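Local coordinates for thymidylate synthase ThyX (Streptomyces cacaoi subsp. asoensis, PDB 4P5A), which probably catalyses the FAD-dependent reductive methylation of dUMP to dTMP, with methylenetetrahydrofolate as methyl donor and NADPH as reductant, working as a homotetramer, at residues S19-L24 and E66-T71; A25-A30 and R50-Y55; M70-R75 and A179-R184. All coordinates share one frame; numbering follows the deposited sequence. Where two conformers were deposited one is given.

Interaction 1 of 3, residues S19-L24 and E66-T71; sequences SSASDL and EHNSMT. With FAD (flavin-adenine dinucleotide), chain L.
S20 and S69 face each other as a hydrogen-bonded antiparallel pair, the amide of each bonded to the carbonyl of the other. S20 N reaches S69 O at 2.8 Å, and S69 N returns to S20 O at 2.9 Å. In the adjoining non-hydrogen-bonded pair, S19 CB lies 4.0 Å from M70 CG. A21, just past the end of its strand, sets its methyl against both N68 and M70: its CB is 3.8 Å from N68 CB and 4.1 Å from M70 CG. M70 CG stands beside its own backbone N (chi1 -78°), which places it against S19 CB and the A21 methyl.

The two faces of this strand pair meet different surroundings. L223 of helix 207-223 touches S19 and M70, whereas S20 packs on S20 of the second subunit and S69 on S69 of the second subunit. Beyond S20 the chain turns into helix 23-30, with S22 OG capping A25 N; beyond N68 it leads back to E66, whose CD is 3.5 Å from N1A of FAD. E66 OE2 forms salt bridges with R184 of the same chain and with R88 of the third subunit. Main-chain bonding therefore fixes the strand pair, while the E66 carboxylate, in the turn before strand 69-77, probably helps balance the arginines around the cofactor.

Interaction 2 of 3, residues A25-A30 and R50-Y55; sequences AVVKAA and RGLIRY
L52 and I53 of helix 48-58 meet V26, V27 and A30 of helix 23-30 through aliphatic groups alone, and no hydrogen bond crosses the interface. L52 comes first along its helix and makes the closest approach. Its CG is anti to the backbone N (chi1 -169°), which carries the branch towards the other helix, and CD1 does the touching: it lies 3.7 Å from V27 CA and 3.9 Å from A30 CB. CD1 thus settles between two residues one turn apart, close enough to V27 to meet the backbone as well as the side chain, with V27 CG1 at 4.0 Å and V27 CG2 at 4.1 Å from that same methyl. A single leucine branch is therefore bounded by both methyls of the valine and by the methyl of the alanine. The L52 and V27 side chains run at a slant to one another.

In the fold this is a helix-helix crossing at the outer end of the subunit, the short segments passing at 71° with their axes 10.1 Å apart. At that steep angle few residues of each helix meet: V26, V27 and A30 on one, L52 and I53 on the other. I53 follows on the N-terminal side of V27: its CG1 sits 4.3 Å from V26 CG1, and its CD1 is equally distant from V27 CG2. The same side chain also touches T227 and A230 of helix 225-233, so I53 is shared between two helices. V26 and A30 both reach further along helix 48-58 to touch L56. The Y55 hydroxyl, OH, is hydrogen-bonded to G122 O of the third subunit.

Interaction 3 of 3, residues M70-R75 and A179-R184; sequences MTFLVR and ATCNAR. With FAD (flavin-adenine dinucleotide), chain L.
T71 and T180 adopt matching torsions, each OG1 beside its own backbone N (chi1 -66° and -67°), and this brings the two hydroxyls together at 2.7 Å in a hydrogen bond. They form the non-hydrogen-bonded pair of an antiparallel ladder joining strands 69-77 and 174-181, the middle strands of the four-stranded sheet of this ThyX subunit. T180 OG1 is bonded as well to H67 ND1 of the second subunit, which ties the sheet to that subunit. Hydrogen-bonded pairs flank the threonines: M70 N meets C181 O at 2.8 Å, and F72 N meets A179 O at 2.7 Å, each answered by a return bond.

On the opposite face from the threonines, C181 SG lies in the plane of the F72 ring, 4.0 Å from CE2, a sulfur-aromatic contact made at the edge. M70, bent at its last torsion, lays CE 3.6 Å from A183 CA, at the start of helix 183-193. W220 of helix 207-223 touches both M70 and A183.

Strand 174-181 ends just before the cofactor site. The extended R184 chain brings NH1 to O2P of FAD at 2.8 Å in a bent bond and NH2 to O1P, while O3B lies over one guanidinium face, toward its rim. A methionine at R184 would probably leave this phosphate without two of its donors and E66 without one of its two salt-bridge partners. N182, capping the helix through OD1 to A185 N, donates an N-H of ND2 to FAD N1A at 2.9 Å, almost perfectly straight at 178°.

In the fold
Interactions 1 and 3 lie side by side on the same sheet, sharing M70 and T71 of strand 69-77, which pairs with strand 13-20, outermost in the sheet within this chain, and with strand 174-181 further in. Interaction 3 is the more buried and nearer the chain centre; interaction 1 is partly buried. Both depend on main-chain bonds, and both lead to residues that meet FAD. Interaction 2, about 27 Å between its centre and that of the chain, is also buried but wholly apolar. It shares helix 23-30 with interaction 1, and D23 CB against I53 CD1 and H67 against A25 and A29 link the two.

Interaction 1 of 3, residues S19-L24 and E66-T71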
loop_
_atom_site.group_PDB
_atom_site.type_symbol
_atom_site.label_atom_id
_atom_site.label_comp_id
_atom_site.label_asym_id
_atom_site.label_seq_id
_atom_site.Cartn_x
_atom_site.Cartn_y
_atom_site.Cartn_z
ATOM N N SER B 19 -1.561 2.529 -22.051
ATOM C CA SER B 19 -0.381 2.637 -21.183
ATOM C C SER B 19 0.210 4.003 -21.276
ATOM O O SER B 19 -0.090 4.785 -22.274
ATOM C CB SER B 19 0.702 1.637 -21.640
ATOM O OG SER B 19 1.094 1.844 -23.023
ATOM N N SER B 20 1.076 4.335 -20.326
ATOM C CA SER B 20 1.926 5.459 -20.521
ATOM C C SER B 20 3.217 5.004 -19.837
ATOM O O SER B 20 3.366 5.177 -18.609
ATOM C CB SER B 20 1.316 6.668 -19.809
ATOM O OG SER B 20 2.221 7.727 -19.837
ATOM N N ALA B 21 4.046 4.314 -20.588
ATOM C CA ALA B 21 5.251 3.721 -19.976
ATOM C C ALA B 21 6.348 3.639 -20.967
ATOM O O ALA B 21 6.126 3.212 -22.163
ATOM C CB ALA B 21 4.966 2.321 -19.517
ATOM N N SER B 22 7.521 4.085 -20.537
ATOM C CA SER B 22 8.694 4.023 -21.446
ATOM C C SER B 22 9.942 4.038 -20.584
ATOM O O SER B 22 9.904 4.434 -19.415
ATOM C CB SER B 22 8.686 5.289 -22.333
ATOM O OG SER B 22 8.926 6.462 -21.529
ATOM N N ASP B 23 11.091 3.640 -21.181
ATOM C CA ASP B 23 12.285 3.743 -20.418
ATOM C C ASP B 23 12.677 5.145 -20.088
ATOM O O ASP B 23 13.209 5.425 -19.037
ATOM C CB ASP B 23 13.436 3.092 -21.249
ATOM C CG ASP B 23 13.237 1.522 -21.474
ATOM O OD1 ASP B 23 13.378 1.035 -22.634
ATOM O OD2 ASP B 23 12.915 0.766 -20.487
ATOM N N LEU B 24 12.383 6.069 -21.008
ATOM C CA LEU B 24 12.663 7.467 -20.733
ATOM C C LEU B 24 11.946 7.977 -19.483
ATOM O O LEU B 24 12.508 8.798 -18.761
ATOM C CB LEU B 24 12.231 8.279 -21.939
ATOM C CG LEU B 24 12.263 9.769 -21.606
ATOM C CD1 LEU B 24 13.705 10.391 -21.606
ATOM C CD2 LEU B 24 11.235 10.555 -22.491
ATOM N N GLU B 66 8.303 3.398 -10.908
ATOM C CA GLU B 66 6.841 3.504 -10.626
ATOM C C GLU B 66 6.177 4.625 -11.400
ATOM O O GLU B 66 4.914 4.725 -11.313
ATOM C CB GLU B 66 6.614 3.793 -9.111
ATOM C CG GLU B 66 7.094 2.638 -8.257
ATOM C CD GLU B 66 6.935 2.934 -6.720
ATOM O OE1 GLU B 66 6.258 3.935 -6.358
ATOM O OE2 GLU B 66 7.487 2.160 -5.938
ATOM N N HIS B 67 6.959 5.472 -12.079
ATOM C CA HIS B 67 6.337 6.685 -12.655
ATOM C C HIS B 67 5.827 6.376 -14.060
ATOM O O HIS B 67 6.276 6.946 -15.058
ATOM C CB HIS B 67 7.335 7.872 -12.618
ATOM C CG HIS B 67 7.662 8.208 -11.203
ATOM N ND1 HIS B 67 6.999 9.192 -10.490
ATOM C CD2 HIS B 67 8.536 7.657 -10.342
ATOM C CE1 HIS B 67 7.431 9.230 -9.243
ATOM N NE2 HIS B 67 8.374 8.327 -9.119
ATOM N N ASN B 68 4.869 5.438 -14.156
ATOM C CA ASN B 68 4.300 5.029 -15.420
ATOM C C ASN B 68 3.077 4.233 -15.171
ATOM O O ASN B 68 2.820 3.928 -13.990
ATOM C CB ASN B 68 5.311 4.189 -16.256
ATOM C CG ASN B 68 5.990 3.089 -15.430
ATOM O OD1 ASN B 68 7.241 3.120 -15.083
ATOM N ND2 ASN B 68 5.243 2.178 -15.112
ATOM N N SER B 69 2.399 3.775 -16.202
ATOM C CA SER B 69 1.207 2.953 -15.963
ATOM C C SER B 69 0.952 2.039 -17.155
ATOM O O SER B 69 1.238 2.439 -18.329
ATOM C CB SER B 69 0.037 3.879 -15.754
ATOM O OG SER B 69 -1.138 3.156 -15.523
ATOM N N MET B 70 0.408 0.881 -16.875
ATOM C CA MET B 70 -0.031 -0.005 -17.955
ATOM C C MET B 70 -1.369 -0.582 -17.563
ATOM O O MET B 70 -1.505 -1.004 -16.393
ATOM C CB MET B 70 0.959 -1.175 -18.090
ATOM C CG MET B 70 2.263 -0.711 -18.867
ATOM S SD MET B 70 3.560 -2.005 -18.603
ATOM C CE MET B 70 4.186 -1.665 -16.860
ATOM N N THR B 71 -2.300 -0.680 -18.490
ATOM C CA THR B 71 -3.620 -1.290 -18.063
ATOM C C THR B 71 -3.876 -2.470 -18.968
ATOM O O THR B 71 -3.831 -2.332 -20.196
ATOM C CB THR B 71 -4.747 -0.297 -18.271
ATOM O OG1 THR B 71 -4.583 0.862 -17.358
ATOM C CG2 THR B 71 -6.168 -0.914 -18.075
HETATM P PA FAD L . 8.216 0.827 0.655
HETATM O O1A FAD L . 8.064 0.348 1.956
HETATM O O2A FAD L . 7.539 2.095 0.346
HETATM O O5B FAD L . 7.553 -0.303 -0.283
HETATM C C5B FAD L . 7.887 -1.584 -0.066
HETATM C C4B FAD L . 7.797 -2.423 -1.415
HETATM O O4B FAD L . 6.357 -2.389 -1.616
HETATM C C3B FAD L . 8.394 -1.784 -2.663
HETATM O O3B FAD L . 9.732 -2.292 -2.670
HETATM C C2B FAD L . 7.572 -2.375 -3.781
HETATM O O2B FAD L . 7.903 -3.788 -4.020
HETATM C C1B FAD L . 6.201 -2.263 -3.114
HETATM N N9A FAD L . 5.487 -0.987 -3.389
HETATM C C8A FAD L . 4.957 -0.131 -2.461
HETATM N N7A FAD L . 4.264 0.839 -3.145
HETATM C C5A FAD L . 4.378 0.605 -4.485
HETATM C C6A FAD L . 3.905 1.281 -5.597
HETATM N N6A FAD L . 3.114 2.354 -5.505
HETATM N N1A FAD L . 4.187 0.759 -6.832
HETATM C C2A FAD L . 4.899 -0.364 -6.939
HETATM N N3A FAD L . 5.365 -1.058 -5.846
HETATM C C4A FAD L . 5.141 -0.566 -4.611
HETATM N N1 FAD L . 14.509 8.484 -2.814
HETATM C C2 FAD L . 14.455 9.574 -3.550
HETATM O O2 FAD L . 13.382 10.178 -3.715
HETATM N N3 FAD L . 15.598 10.052 -4.211
HETATM C C4 FAD L . 16.798 9.394 -4.139
HETATM O O4 FAD L . 17.796 9.842 -4.762
HETATM C C4X FAD L . 16.881 8.214 -3.348
HETATM N N5 FAD L . 18.055 7.523 -3.254
HETATM C C5X FAD L . 18.135 6.473 -2.327
HETATM C C6 FAD L . 19.398 5.836 -2.044
HETATM C C7 FAD L . 19.405 4.809 -1.071
HETATM C C7M FAD L . 20.813 4.140 -0.837
HETATM C C8 FAD L . 18.269 4.392 -0.353
HETATM C C8M FAD L . 18.181 3.243 0.692
HETATM C C9 FAD L . 17.059 5.036 -0.635
HETATM C C9A FAD L . 16.999 6.025 -1.614
HETATM N N10 FAD L . 15.758 6.700 -1.825
HETATM C C10 FAD L . 15.733 7.762 -2.667
HETATM C "C1'" FAD L . 14.496 6.251 -1.182
HETATM C "C2'" FAD L . 13.956 5.031 -2.052
HETATM O "O2'" FAD L . 13.603 5.410 -3.413
HETATM C "C3'" FAD L . 12.689 4.482 -1.406
HETATM O "O3'" FAD L . 11.746 5.541 -1.252
HETATM C "C4'" FAD L . 12.969 3.864 -0.007
HETATM O "O4'" FAD L . 14.139 3.080 -0.081
HETATM C "C5'" FAD L . 11.831 2.961 0.421
HETATM O "O5'" FAD L . 11.918 1.751 -0.434
HETATM P P FAD L . 10.570 1.090 -1.010
HETATM O O1P FAD L . 9.831 2.004 -1.881
HETATM O O2P FAD L . 11.111 -0.128 -1.735
HETATM O O3P FAD L . 9.774 0.728 0.316
#

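Interaction 2 of 3, residues A25-A30 and R50-Y55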
loop_
_atom_site.group_PDB
_atom_site.type_symbol
_atom_site.label_atom_id
_atom_site.label_comp_id
_atom_site.label_asym_id
_atom_site.label_seq_id
_atom_site.Cartn_x
_atom_site.Cartn_y
_atom_site.Cartn_z
ATOM N N ALA B 25 10.755 7.463 -19.218
ATOM C CA ALA B 25 10.020 7.930 -18.008
ATOM C C ALA B 25 10.787 7.575 -16.727
ATOM O O ALA B 25 10.692 8.281 -15.702
ATOM C CB ALA B 25 8.551 7.260 -18.007
ATOM N N VAL B 26 11.520 6.461 -16.761
ATOM C CA VAL B 26 12.326 6.086 -15.579
ATOM C C VAL B 26 13.497 6.995 -15.381
ATOM O O VAL B 26 13.797 7.368 -14.274
ATOM C CB VAL B 26 12.883 4.677 -15.782
ATOM C CG1 VAL B 26 13.716 4.149 -14.490
ATOM C CG2 VAL B 26 11.765 3.742 -16.073
ATOM N N VAL B 27 14.247 7.266 -16.495
ATOM C CA VAL B 27 15.425 8.094 -16.477
ATOM C C VAL B 27 15.046 9.507 -15.975
ATOM O O VAL B 27 15.774 10.079 -15.145
ATOM C CB VAL B 27 15.960 8.222 -17.960
ATOM C CG1 VAL B 27 17.074 9.326 -18.017
ATOM C CG2 VAL B 27 16.462 6.781 -18.438
ATOM N N LYS B 28 13.925 9.998 -16.487
ATOM C CA LYS B 28 13.488 11.412 -16.089
ATOM C C LYS B 28 13.212 11.435 -14.600
ATOM O O LYS B 28 13.596 12.401 -13.946
ATOM C CB LYS B 28 12.263 11.852 -16.862
ATOM C CG LYS B 28 12.609 12.218 -18.355
ATOM C CD LYS B 28 11.331 12.543 -19.119
ATOM C CE LYS B 28 11.145 14.056 -19.399
ATOM N NZ LYS B 28 9.724 14.438 -19.864
ATOM N N ALA B 29 12.475 10.430 -14.093
ATOM C CA ALA B 29 12.117 10.380 -12.636
ATOM C C ALA B 29 13.367 10.237 -11.829
ATOM O O ALA B 29 13.609 10.955 -10.867
ATOM C CB ALA B 29 11.193 9.213 -12.357
ATOM N N ALA B 30 14.308 9.385 -12.283
ATOM C CA ALA B 30 15.536 9.190 -11.543
ATOM C C ALA B 30 16.469 10.425 -11.473
ATOM O O ALA B 30 17.125 10.649 -10.410
ATOM C CB ALA B 30 16.389 8.022 -12.137
ATOM N N ARG B 50 20.584 2.934 -20.880
ATOM C CA ARG B 50 20.869 1.563 -20.389
ATOM C C ARG B 50 21.779 1.600 -19.175
ATOM O O ARG B 50 21.596 0.801 -18.202
ATOM C CB ARG B 50 21.508 0.743 -21.480
ATOM C CG ARG B 50 21.794 -0.621 -21.084
ATOM C CD ARG B 50 22.431 -1.355 -22.274
ATOM N NE ARG B 50 22.753 -2.750 -21.967
ATOM C CZ ARG B 50 23.913 -3.203 -21.428
ATOM N NH1 ARG B 50 24.917 -2.391 -21.055
ATOM N NH2 ARG B 50 24.038 -4.491 -21.227
ATOM N N GLY B 51 22.834 2.429 -19.245
ATOM C CA GLY B 51 23.684 2.620 -18.032
ATOM C C GLY B 51 22.941 2.964 -16.734
ATOM O O GLY B 51 23.147 2.299 -15.701
ATOM N N LEU B 52 22.034 3.931 -16.809
ATOM C CA LEU B 52 21.347 4.367 -15.627
ATOM C C LEU B 52 20.359 3.259 -15.135
ATOM O O LEU B 52 20.274 2.957 -13.925
ATOM C CB LEU B 52 20.590 5.611 -15.977
ATOM C CG LEU B 52 19.995 6.406 -14.758
ATOM C CD1 LEU B 52 18.770 7.162 -15.113
ATOM C CD2 LEU B 52 20.410 6.183 -13.321
ATOM N N ILE B 53 19.681 2.650 -16.076
ATOM C CA ILE B 53 18.652 1.661 -15.706
ATOM C C ILE B 53 19.343 0.474 -15.089
ATOM O O ILE B 53 18.821 -0.076 -14.148
ATOM C CB ILE B 53 17.792 1.310 -16.906
ATOM C CG1 ILE B 53 16.790 2.527 -17.078
ATOM C CG2 ILE B 53 17.027 -0.038 -16.788
ATOM C CD1 ILE B 53 15.934 2.516 -18.344
ATOM N N ARG B 54 20.479 0.063 -15.635
ATOM C CA ARG B 54 21.221 -1.092 -15.019
ATOM C C ARG B 54 21.700 -0.764 -13.636
ATOM O O ARG B 54 21.545 -1.609 -12.744
ATOM C CB ARG B 54 22.327 -1.572 -15.936
ATOM C CG ARG B 54 21.798 -2.227 -17.248
ATOM C CD ARG B 54 23.008 -2.549 -18.205
ATOM N NE ARG B 54 24.123 -3.329 -17.586
ATOM C CZ ARG B 54 24.161 -4.667 -17.446
ATOM N NH1 ARG B 54 25.288 -5.264 -16.944
ATOM N NH2 ARG B 54 23.123 -5.432 -17.843
ATOM N N TYR B 55 22.147 0.449 -13.409
ATOM C CA TYR B 55 22.562 0.911 -12.117
ATOM C C TYR B 55 21.372 0.889 -11.149
ATOM O O TYR B 55 21.457 0.349 -10.019
ATOM C CB TYR B 55 23.147 2.324 -12.189
ATOM C CG TYR B 55 23.293 2.948 -10.810
ATOM C CD1 TYR B 55 24.339 2.576 -9.931
ATOM C CD2 TYR B 55 22.373 3.889 -10.375
ATOM C CE1 TYR B 55 24.419 3.174 -8.609
ATOM C CE2 TYR B 55 22.431 4.475 -9.098
ATOM C CZ TYR B 55 23.443 4.116 -8.214
ATOM O OH TYR B 55 23.433 4.730 -6.956
#

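Interaction 3 of 3, residues M70-R75 and A179-R184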
loop_
_atom_site.group_PDB
_atom_site.type_symbol
_atom_site.label_atom_id
_atom_site.label_comp_id
_atom_site.label_asym_id
_atom_site.label_seq_id
_atom_site.Cartn_x
_atom_site.Cartn_y
_atom_site.Cartn_z
ATOM N N MET B 70 0.408 0.881 -16.875
ATOM C CA MET B 70 -0.031 -0.005 -17.955
ATOM C C MET B 70 -1.369 -0.582 -17.563
ATOM O O MET B 70 -1.505 -1.004 -16.393
ATOM C CB MET B 70 0.959 -1.175 -18.090
ATOM C CG MET B 70 2.263 -0.711 -18.867
ATOM S SD MET B 70 3.560 -2.005 -18.603
ATOM C CE MET B 70 4.186 -1.665 -16.860
ATOM N N THR B 71 -2.300 -0.680 -18.490
ATOM C CA THR B 71 -3.620 -1.290 -18.063
ATOM C C THR B 71 -3.876 -2.470 -18.968
ATOM O O THR B 71 -3.831 -2.332 -20.196
ATOM C CB THR B 71 -4.747 -0.297 -18.271
ATOM O OG1 THR B 71 -4.583 0.862 -17.358
ATOM C CG2 THR B 71 -6.168 -0.914 -18.075
ATOM N N PHE B 72 -4.167 -3.607 -18.379
ATOM C CA PHE B 72 -4.424 -4.843 -19.133
ATOM C C PHE B 72 -5.876 -5.255 -19.002
ATOM O O PHE B 72 -6.447 -5.190 -17.899
ATOM C CB PHE B 72 -3.580 -5.991 -18.574
ATOM C CG PHE B 72 -2.105 -5.782 -18.769
ATOM C CD1 PHE B 72 -1.546 -6.001 -20.053
ATOM C CD2 PHE B 72 -1.318 -5.331 -17.726
ATOM C CE1 PHE B 72 -0.155 -5.842 -20.263
ATOM C CE2 PHE B 72 0.070 -5.147 -17.925
ATOM C CZ PHE B 72 0.621 -5.385 -19.193
ATOM N N LEU B 73 -6.409 -5.827 -20.060
ATOM C CA LEU B 73 -7.686 -6.546 -20.001
ATOM C C LEU B 73 -7.340 -8.014 -19.950
ATOM O O LEU B 73 -6.664 -8.569 -20.872
ATOM C CB LEU B 73 -8.513 -6.302 -21.322
ATOM C CG LEU B 73 -9.899 -7.036 -21.474
ATOM C CD1 LEU B 73 -10.866 -6.673 -20.349
ATOM C CD2 LEU B 73 -10.516 -6.485 -22.829
ATOM N N VAL B 74 -7.816 -8.696 -18.904
ATOM C CA VAL B 74 -7.441 -10.074 -18.679
ATOM C C VAL B 74 -8.728 -10.918 -18.644
ATOM O O VAL B 74 -9.678 -10.580 -17.985
ATOM C CB VAL B 74 -6.754 -10.215 -17.268
ATOM C CG1 VAL B 74 -6.378 -11.715 -16.995
ATOM C CG2 VAL B 74 -5.458 -9.329 -17.231
ATOM N N ARG B 75 -8.760 -12.019 -19.396
ATOM C CA ARG B 75 -9.805 -12.995 -19.260
ATOM C C ARG B 75 -9.265 -14.353 -18.792
ATOM O O ARG B 75 -8.359 -14.934 -19.434
ATOM C CB ARG B 75 -10.498 -13.175 -20.629
ATOM C CG ARG B 75 -11.772 -14.098 -20.567
ATOM C CD ARG B 75 -12.566 -14.127 -21.974
ATOM N NE ARG B 75 -12.327 -12.885 -22.721
ATOM C CZ ARG B 75 -13.089 -11.788 -22.669
ATOM N NH1 ARG B 75 -14.212 -11.751 -21.936
ATOM N NH2 ARG B 75 -12.739 -10.721 -23.363
ATOM N N ALA B 179 -6.664 -4.711 -15.081
ATOM C CA ALA B 179 -5.556 -4.830 -14.066
ATOM C C ALA B 179 -4.519 -3.788 -14.521
ATOM O O ALA B 179 -4.017 -3.820 -15.702
ATOM C CB ALA B 179 -4.918 -6.238 -14.088
ATOM N N THR B 180 -4.282 -2.808 -13.646
ATOM C CA THR B 180 -3.369 -1.694 -13.943
ATOM C C THR B 180 -2.153 -1.740 -12.973
ATOM O O THR B 180 -2.313 -1.970 -11.784
ATOM C CB THR B 180 -4.145 -0.290 -13.842
ATOM O OG1 THR B 180 -5.127 -0.238 -14.925
ATOM C CG2 THR B 180 -3.180 0.892 -14.011
ATOM N N CYS B 181 -0.944 -1.526 -13.516
ATOM C CA CYS B 181 0.288 -1.651 -12.676
ATOM C C CYS B 181 1.242 -0.614 -13.216
ATOM O O CYS B 181 1.052 -0.120 -14.340
ATOM C CB CYS B 181 0.995 -3.074 -12.826
ATOM S SG CYS B 181 1.266 -3.501 -14.490
ATOM N N ASN B 182 2.167 -0.211 -12.372
ATOM C CA ASN B 182 3.369 0.456 -12.886
ATOM C C ASN B 182 4.452 -0.629 -13.122
ATOM O O ASN B 182 4.278 -1.810 -12.729
ATOM C CB ASN B 182 3.842 1.588 -11.981
ATOM C CG ASN B 182 4.201 1.100 -10.571
ATOM O OD1 ASN B 182 4.991 0.149 -10.433
ATOM N ND2 ASN B 182 3.594 1.721 -9.494
ATOM N N ALA B 183 5.572 -0.226 -13.750
ATOM C CA ALA B 183 6.535 -1.261 -14.135
ATOM C C ALA B 183 7.201 -1.921 -12.913
ATOM O O ALA B 183 7.587 -3.101 -12.972
ATOM C CB ALA B 183 7.670 -0.594 -14.983
ATOM N N ARG B 184 7.339 -1.198 -11.777
ATOM C CA ARG B 184 7.933 -1.799 -10.563
ATOM C C ARG B 184 6.988 -2.896 -10.057
ATOM O O ARG B 184 7.458 -4.019 -9.705
ATOM C CB ARG B 184 8.179 -0.696 -9.524
ATOM C CG ARG B 184 9.180 -1.280 -8.445
ATOM C CD ARG B 184 9.120 -0.350 -7.209
ATOM N NE ARG B 184 10.248 -0.743 -6.338
ATOM C CZ ARG B 184 10.509 -0.045 -5.200
ATOM N NH1 ARG B 184 11.612 -0.398 -4.447
ATOM N NH2 ARG B 184 9.717 0.978 -4.836
HETATM P PA FAD L . 8.216 0.827 0.655
HETATM O O1A FAD L . 8.064 0.348 1.956
HETATM O O2A FAD L . 7.539 2.095 0.346
HETATM O O5B FAD L . 7.553 -0.303 -0.283
HETATM C C5B FAD L . 7.887 -1.584 -0.066
HETATM C C4B FAD L . 7.797 -2.423 -1.415
HETATM O O4B FAD L . 6.357 -2.389 -1.616
HETATM C C3B FAD L . 8.394 -1.784 -2.663
HETATM O O3B FAD L . 9.732 -2.292 -2.670
HETATM C C2B FAD L . 7.572 -2.375 -3.781
HETATM O O2B FAD L . 7.903 -3.788 -4.020
HETATM C C1B FAD L . 6.201 -2.263 -3.114
HETATM N N9A FAD L . 5.487 -0.987 -3.389
HETATM C C8A FAD L . 4.957 -0.131 -2.461
HETATM N N7A FAD L . 4.264 0.839 -3.145
HETATM C C5A FAD L . 4.378 0.605 -4.485
HETATM C C6A FAD L . 3.905 1.281 -5.597
HETATM N N6A FAD L . 3.114 2.354 -5.505
HETATM N N1A FAD L . 4.187 0.759 -6.832
HETATM C C2A FAD L . 4.899 -0.364 -6.939
HETATM N N3A FAD L . 5.365 -1.058 -5.846
HETATM C C4A FAD L . 5.141 -0.566 -4.611
HETATM N N1 FAD L . 14.509 8.484 -2.814
HETATM C C2 FAD L . 14.455 9.574 -3.550
HETATM O O2 FAD L . 13.382 10.178 -3.715
HETATM N N3 FAD L . 15.598 10.052 -4.211
HETATM C C4 FAD L . 16.798 9.394 -4.139
HETATM O O4 FAD L . 17.796 9.842 -4.762
HETATM C C4X FAD L . 16.881 8.214 -3.348
HETATM N N5 FAD L . 18.055 7.523 -3.254
HETATM C C5X FAD L . 18.135 6.473 -2.327
HETATM C C6 FAD L . 19.398 5.836 -2.044
HETATM C C7 FAD L . 19.405 4.809 -1.071
HETATM C C7M FAD L . 20.813 4.140 -0.837
HETATM C C8 FAD L . 18.269 4.392 -0.353
HETATM C C8M FAD L . 18.181 3.243 0.692
HETATM C C9 FAD L . 17.059 5.036 -0.635
HETATM C C9A FAD L . 16.999 6.025 -1.614
HETATM N N10 FAD L . 15.758 6.700 -1.825
HETATM C C10 FAD L . 15.733 7.762 -2.667
HETATM C "C1'" FAD L . 14.496 6.251 -1.182
HETATM C "C2'" FAD L . 13.956 5.031 -2.052
HETATM O "O2'" FAD L . 13.603 5.410 -3.413
HETATM C "C3'" FAD L . 12.689 4.482 -1.406
HETATM O "O3'" FAD L . 11.746 5.541 -1.252
HETATM C "C4'" FAD L . 12.969 3.864 -0.007
HETATM O "O4'" FAD L . 14.139 3.080 -0.081
HETATM C "C5'" FAD L . 11.831 2.961 0.421
HETATM O "O5'" FAD L . 11.918 1.751 -0.434
HETATM P P FAD L . 10.570 1.090 -1.010
HETATM O O1P FAD L . 9.831 2.004 -1.881
HETATM O O2P FAD L . 11.111 -0.128 -1.735
HETATM O O3P FAD L . 9.774 0.728 0.316
#